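Local coordinates for protein alkyl hydroperoxide reductase AhpD (Deinococcus radiodurans R1, PDB 6K40) that probably acts as an AhpD-like antioxidant enzyme that reduces peroxides, contributing to oxidative stress resistance, at residues A25-W33 with F47-L58. Sequence-based numbering, arbitrary orientation.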
ATOM      1  N   ALA A  25      20.554   4.939  27.357  1.00 29.82           N
ATOM      2  CA  ALA A  25      20.586   5.616  26.069  1.00 27.88           C
ATOM      3  C   ALA A  25      21.649   6.706  26.063  1.00 27.86           C
ATOM      4  O   ALA A  25      21.994   7.278  27.101  1.00 29.01           O
ATOM      5  CB  ALA A  25      19.224   6.222  25.731  1.00 24.86           C
ATOM      6  N   HIS A  26      22.192   6.966  24.877  1.00 24.64           N
ATOM      7  CA  HIS A  26      23.046   8.125  24.675  1.00 25.03           C
ATOM      8  C   HIS A  26      22.281   9.382  25.077  1.00 26.70           C
ATOM      9  O   HIS A  26      21.064   9.472  24.897  1.00 29.39           O
ATOM     10  CB  HIS A  26      23.459   8.182  23.201  1.00 25.60           C
ATOM     11  CG  HIS A  26      24.619   9.079  22.910  1.00 27.21           C
ATOM     12  ND1 HIS A  26      24.544  10.452  23.005  1.00 28.13           N
ATOM     13  CD2 HIS A  26      25.870   8.801  22.473  1.00 27.65           C
ATOM     14  CE1 HIS A  26      25.707  10.979  22.668  1.00 28.59           C
ATOM     15  NE2 HIS A  26      26.529   9.999  22.339  1.00 27.90           N
ATOM     16  N   GLU A  27      22.994  10.378  25.611  1.00 26.06           N
ATOM     17  CA  GLU A  27      22.284  11.561  26.096  1.00 24.67           C
ATOM     18  C   GLU A  27      21.830  12.481  24.966  1.00 22.57           C
ATOM     19  O   GLU A  27      20.911  13.290  25.165  1.00 21.36           O
ATOM     20  CB  GLU A  27      23.164  12.338  27.077  1.00 26.36           C
ATOM     21  CG  GLU A  27      23.552  11.555  28.330  1.00 30.00           C
ATOM     22  CD  GLU A  27      22.378  11.270  29.255  1.00 32.31           C
ATOM     23  OE1 GLU A  27      21.396  12.044  29.241  1.00 32.70           O
ATOM     24  OE2 GLU A  27      22.444  10.275  30.010  1.00 33.45           O
ATOM     25  N   GLY A  28      22.331  12.274  23.752  1.00 24.88           N
ATOM     26  CA  GLY A  28      21.879  13.081  22.638  1.00 23.65           C
ATOM     27  C   GLY A  28      20.669  12.406  22.039  1.00 23.70           C
ATOM     28  O   GLY A  28      19.757  13.068  21.532  1.00 24.61           O
ATOM     29  N   VAL A  29      20.626  11.079  22.162  1.00 22.21           N
ATOM     30  CA  VAL A  29      19.407  10.348  21.836  1.00 21.67           C
ATOM     31  C   VAL A  29      18.275  10.784  22.759  1.00 21.10           C
ATOM     32  O   VAL A  29      17.139  10.986  22.318  1.00 21.08           O
ATOM     33  CB  VAL A  29      19.651   8.830  21.911  1.00 20.13           C
ATOM     34  CG1 VAL A  29      18.345   8.081  21.746  1.00 16.38           C
ATOM     35  CG2 VAL A  29      20.649   8.405  20.849  1.00 18.82           C
ATOM     36  N   LYS A  30      18.565  10.937  24.054  1.00 22.01           N
ATOM     37  CA  LYS A  30      17.535  11.395  24.985  1.00 22.32           C
ATOM     38  C   LYS A  30      17.127  12.836  24.698  1.00 22.36           C
ATOM     39  O   LYS A  30      15.943  13.188  24.818  1.00 23.18           O
ATOM     40  CB  LYS A  30      18.025  11.244  26.425  1.00 22.49           C
ATOM     41  CG  LYS A  30      17.992   9.814  26.937  1.00 24.64           C
ATOM     42  CD  LYS A  30      19.164   9.524  27.857  1.00 27.01           C
ATOM     43  CE  LYS A  30      18.807   9.779  29.310  1.00 27.99           C
ATOM     44  NZ  LYS A  30      19.850   9.244  30.229  1.00 30.17           N
ATOM     45  N   LYS A  31      18.079  13.683  24.295  1.00 22.04           N
ATOM     46  CA  LYS A  31      17.705  15.052  23.953  1.00 24.08           C
ATOM     47  C   LYS A  31      16.812  15.081  22.716  1.00 24.69           C
ATOM     48  O   LYS A  31      15.841  15.849  22.654  1.00 24.55           O
ATOM     49  CB  LYS A  31      18.959  15.902  23.731  1.00 26.07           C
ATOM     50  CG  LYS A  31      18.663  17.356  23.401  1.00 30.37           C
ATOM     51  CD  LYS A  31      19.938  18.185  23.311  1.00 33.45           C
ATOM     52  CE  LYS A  31      20.597  18.052  21.946  1.00 35.27           C
ATOM     53  NZ  LYS A  31      21.523  16.888  21.877  1.00 37.10           N
ATOM     54  N   LEU A  32      17.085  14.202  21.747  1.00 25.24           N
ATOM     55  CA  LEU A  32      16.224  14.119  20.572  1.00 24.41           C
ATOM     56  C   LEU A  32      14.855  13.554  20.929  1.00 23.11           C
ATOM     57  O   LEU A  32      13.840  13.990  20.380  1.00 22.24           O
ATOM     58  CB  LEU A  32      16.889  13.270  19.489  1.00 24.57           C
ATOM     59  CG  LEU A  32      16.061  13.069  18.218  1.00 24.55           C
ATOM     60  CD1 LEU A  32      15.826  14.399  17.515  1.00 24.21           C
ATOM     61  CD2 LEU A  32      16.728  12.066  17.288  1.00 24.33           C
ATOM     62  N   TRP A  33      14.806  12.591  21.852  1.00 22.71           N
ATOM     63  CA  TRP A  33      13.527  12.075  22.334  1.00 23.60           C
ATOM     64  C   TRP A  33      12.680  13.191  22.934  1.00 23.95           C
ATOM     65  O   TRP A  33      11.485  13.317  22.637  1.00 23.21           O
ATOM     66  CB  TRP A  33      13.770  10.973  23.368  1.00 24.41           C
ATOM     67  CG  TRP A  33      14.270   9.682  22.794  1.00 23.60           C
ATOM     68  CD1 TRP A  33      14.443   9.381  21.475  1.00 23.37           C
ATOM     69  CD2 TRP A  33      14.654   8.513  23.526  1.00 22.61           C
ATOM     70  NE1 TRP A  33      14.912   8.096  21.340  1.00 21.97           N
ATOM     71  CE2 TRP A  33      15.048   7.542  22.585  1.00 22.13           C
ATOM     72  CE3 TRP A  33      14.700   8.193  24.886  1.00 22.17           C
ATOM     73  CZ2 TRP A  33      15.485   6.272  22.960  1.00 21.89           C
ATOM     74  CZ3 TRP A  33      15.132   6.932  25.256  1.00 22.37           C
ATOM     75  CH2 TRP A  33      15.520   5.988  24.297  1.00 21.31           C
ATOM     76  N   PHE A  47      13.320   6.407  16.373  1.00 24.07           N
ATOM     77  CA  PHE A  47      14.235   7.111  17.266  1.00 24.90           C
ATOM     78  C   PHE A  47      14.608   6.263  18.472  1.00 25.48           C
ATOM     79  O   PHE A  47      15.661   6.481  19.080  1.00 24.07           O
ATOM     80  CB  PHE A  47      13.611   8.429  17.735  1.00 23.89           C
ATOM     81  CG  PHE A  47      13.533   9.485  16.668  1.00 21.21           C
ATOM     82  CD1 PHE A  47      14.095   9.280  15.419  1.00 19.31           C
ATOM     83  CD2 PHE A  47      12.892  10.688  16.919  1.00 20.71           C
ATOM     84  CE1 PHE A  47      14.019  10.257  14.439  1.00 18.56           C
ATOM     85  CE2 PHE A  47      12.812  11.667  15.947  1.00 19.44           C
ATOM     86  CZ  PHE A  47      13.378  11.451  14.705  1.00 18.45           C
ATOM     87  N   ARG A  48      13.749   5.318  18.852  1.00 25.43           N
ATOM     88  CA  ARG A  48      14.060   4.400  19.939  1.00 26.38           C
ATOM     89  C   ARG A  48      14.820   3.179  19.439  1.00 25.67           C
ATOM     90  O   ARG A  48      15.829   2.785  20.033  1.00 26.20           O
ATOM     91  CB  ARG A  48      12.776   3.953  20.645  1.00 28.06           C
ATOM     92  CG  ARG A  48      11.996   5.068  21.314  1.00 29.93           C
ATOM     93  CD  ARG A  48      11.019   4.501  22.332  1.00 30.97           C
ATOM     94  NE  ARG A  48      10.162   5.535  22.900  1.00 32.62           N
ATOM     95  CZ  ARG A  48      10.517   6.334  23.901  1.00 34.53           C
ATOM     96  NH1 ARG A  48      11.716   6.224  24.454  1.00 33.76           N
ATOM     97  NH2 ARG A  48       9.667   7.247  24.352  1.00 36.71           N
ATOM     98  N   ALA A  49      14.356   2.584  18.340  1.00 23.34           N
ATOM     99  CA  ALA A  49      14.904   1.307  17.900  1.00 21.87           C
ATOM    100  C   ALA A  49      16.288   1.470  17.282  1.00 22.73           C
ATOM    101  O   ALA A  49      17.236   0.779  17.676  1.00 23.52           O
ATOM    102  CB  ALA A  49      13.943   0.645  16.915  1.00 21.28           C
ATOM    103  N   GLN A  50      16.427   2.370  16.305  1.00 22.55           N
ATOM    104  CA  GLN A  50      17.698   2.502  15.604  1.00 20.38           C
ATOM    105  C   GLN A  50      18.781   3.154  16.451  1.00 21.77           C
ATOM    106  O   GLN A  50      19.954   3.110  16.065  1.00 22.25           O
ATOM    107  CB  GLN A  50      17.494   3.306  14.322  1.00 20.44           C
ATOM    108  CG  GLN A  50      18.471   2.970  13.217  1.00 20.11           C
ATOM    109  CD  GLN A  50      18.128   3.673  11.922  1.00 19.81           C
ATOM    110  OE1 GLN A  50      16.997   3.591  11.442  1.00 20.05           O
ATOM    111  NE2 GLN A  50      19.101   4.371  11.350  1.00 19.75           N
ATOM    112  N   ALA A  51      18.427   3.744  17.588  1.00 22.96           N
ATOM    113  CA  ALA A  51      19.382   4.484  18.403  1.00 23.80           C
ATOM    114  C   ALA A  51      20.227   3.587  19.300  1.00 24.84           C
ATOM    115  O   ALA A  51      20.934   4.110  20.167  1.00 26.00           O
ATOM    116  CB  ALA A  51      18.654   5.524  19.255  1.00 22.51           C
ATOM    117  N   LEU A  52      20.174   2.265  19.115  1.00 23.96           N
ATOM    118  CA  LEU A  52      20.992   1.374  19.932  1.00 23.42           C
ATOM    119  C   LEU A  52      22.474   1.695  19.778  1.00 22.02           C
ATOM    120  O   LEU A  52      23.240   1.597  20.743  1.00 22.43           O
ATOM    121  CB  LEU A  52      20.712  -0.081  19.558  1.00 24.55           C
ATOM    122  CG  LEU A  52      21.475  -1.159  20.332  1.00 24.69           C
ATOM    123  CD1 LEU A  52      20.971  -1.252  21.764  1.00 25.83           C
ATOM    124  CD2 LEU A  52      21.367  -2.506  19.631  1.00 22.76           C
ATOM    125  N   ASN A  53      22.896   2.077  18.571  1.00 23.20           N
ATOM    126  CA  ASN A  53      24.242   2.595  18.317  1.00 22.33           C
ATOM    127  C   ASN A  53      24.137   4.117  18.246  1.00 20.58           C
ATOM    128  O   ASN A  53      23.802   4.677  17.199  1.00 21.59           O
ATOM    129  CB  ASN A  53      24.821   2.006  17.034  1.00 23.26           C
ATOM    130  CG  ASN A  53      25.086   0.518  17.146  1.00 23.91           C
ATOM    131  OD1 ASN A  53      24.961  -0.063  18.223  1.00 24.92           O
ATOM    132  ND2 ASN A  53      25.452  -0.109  16.032  1.00 23.09           N
ATOM    133  N   GLY A  54      24.429   4.779  19.365  1.00 18.94           N
ATOM    134  CA  GLY A  54      24.180   6.201  19.543  1.00 19.48           C
ATOM    135  C   GLY A  54      24.747   7.160  18.512  1.00 21.43           C
ATOM    136  O   GLY A  54      23.991   7.898  17.868  1.00 22.36           O
ATOM    137  N   GLU A  55      26.074   7.175  18.357  1.00 20.02           N
ATOM    138  CA  GLU A  55      26.698   8.155  17.472  1.00 21.19           C
ATOM    139  C   GLU A  55      26.337   7.894  16.017  1.00 19.65           C
ATOM    140  O   GLU A  55      26.108   8.839  15.245  1.00 17.06           O
ATOM    141  CB  GLU A  55      28.213   8.138  17.663  1.00 23.27           C
ATOM    142  CG  GLU A  55      28.656   8.636  19.024  1.00 28.35           C
ATOM    143  CD  GLU A  55      28.462  10.133  19.184  1.00 33.47           C
ATOM    144  OE1 GLU A  55      28.457  10.849  18.158  1.00 35.08           O
ATOM    145  OE2 GLU A  55      28.305  10.593  20.336  1.00 34.94           O
ATOM    146  N   GLN A  56      26.271   6.619  15.626  1.00 20.38           N
ATOM    147  CA  GLN A  56      25.842   6.290  14.274  1.00 21.16           C
ATOM    148  C   GLN A  56      24.425   6.781  14.024  1.00 19.98           C
ATOM    149  O   GLN A  56      24.137   7.359  12.969  1.00 19.86           O
ATOM    150  CB  GLN A  56      25.938   4.782  14.041  1.00 21.24           C
ATOM    151  CG  GLN A  56      27.359   4.263  13.931  1.00 22.78           C
ATOM    152  CD  GLN A  56      27.420   2.750  13.890  1.00 24.66           C
ATOM    153  OE1 GLN A  56      26.399   2.074  14.017  1.00 24.97           O
ATOM    154  NE2 GLN A  56      28.620   2.209  13.712  1.00 24.31           N
ATOM    155  N   PHE A  57      23.532   6.581  14.997  1.00 18.70           N
ATOM    156  CA  PHE A  57      22.162   7.058  14.844  1.00 19.80           C
ATOM    157  C   PHE A  57      22.108   8.575  14.740  1.00 22.32           C
ATOM    158  O   PHE A  57      21.336   9.119  13.945  1.00 22.69           O
ATOM    159  CB  PHE A  57      21.294   6.587  16.007  1.00 20.35           C
ATOM    160  CG  PHE A  57      19.944   7.240  16.041  1.00 20.14           C
ATOM    161  CD1 PHE A  57      18.932   6.808  15.198  1.00 19.12           C
ATOM    162  CD2 PHE A  57      19.693   8.304  16.894  1.00 19.42           C
ATOM    163  CE1 PHE A  57      17.694   7.414  15.215  1.00 19.17           C
ATOM    164  CE2 PHE A  57      18.456   8.914  16.917  1.00 18.76           C
ATOM    165  CZ  PHE A  57      17.456   8.469  16.078  1.00 19.74           C
ATOM    166  N   LEU A  58      22.909   9.280  15.541  1.00 22.43           N
ATOM    167  CA  LEU A  58      22.847  10.738  15.519  1.00 20.12           C
ATOM    168  C   LEU A  58      23.368  11.290  14.198  1.00 19.27           C
ATOM    169  O   LEU A  58      22.793  12.237  13.644  1.00 20.59           O
ATOM    170  CB  LEU A  58      23.618  11.317  16.704  1.00 20.01           C
ATOM    171  CG  LEU A  58      22.907  11.152  18.049  1.00 21.22           C
ATOM    172  CD1 LEU A  58      23.833  11.506  19.204  1.00 21.11           C
ATOM    173  CD2 LEU A  58      21.634  11.988  18.099  1.00 22.20           C
TER
HETATM  174  O   HOH W   1      21.878   4.792  22.840  1.00 28.16           O
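His26 and Gly54 bring the N-terminal ends of helices 27-33 and 54-58 together, CA to CA 5.6 Å, and the two axes are inclined at 43° while the end of helix 45-49 lies beside Trp33. His26 ties both helix starts. The imidazole, swung anti to the backbone nitrogen (chi1 -164°), accepts in its plane at ND1 from Gly28 N, an N-cap bond of 3.0 Å, which leaves NE2 to donate to Glu55 OE2 at 2.7 Å. This second bond is bent and reaches the carboxylate from above its plane; Leu58 CD1 rests over one face of the imidazole. A water accepts from His26 N and donates to Ala51 O, joining the two backbones. Deeper in, Val29 sets CG1 against Ala51 CB (3.6 Å) and CG2 near Phe57, while Leu32 CD2 sits over the centre of the Phe47 ring and also meets Phe57 CE2, at the edge of that ring, at 3.6 Å. At the far end Trp33 NE1 donates almost straight (167°) to Phe47 O, 2.9 Å away and lying in the indole plane. Arg48, extended from CG to NE, brings its tilted guanidinium NH1 first over one indole face, a cation-pi contact with Arg48 CZ 4.7 Å from the centroid of the Trp33 six-membered ring. Trp61 extends the apolar layer, touching Leu32 and Phe47. Capped at one end and cation-pi bound at the other, this is helix-helix packing in the all-helical chain of this AhpD-like protein.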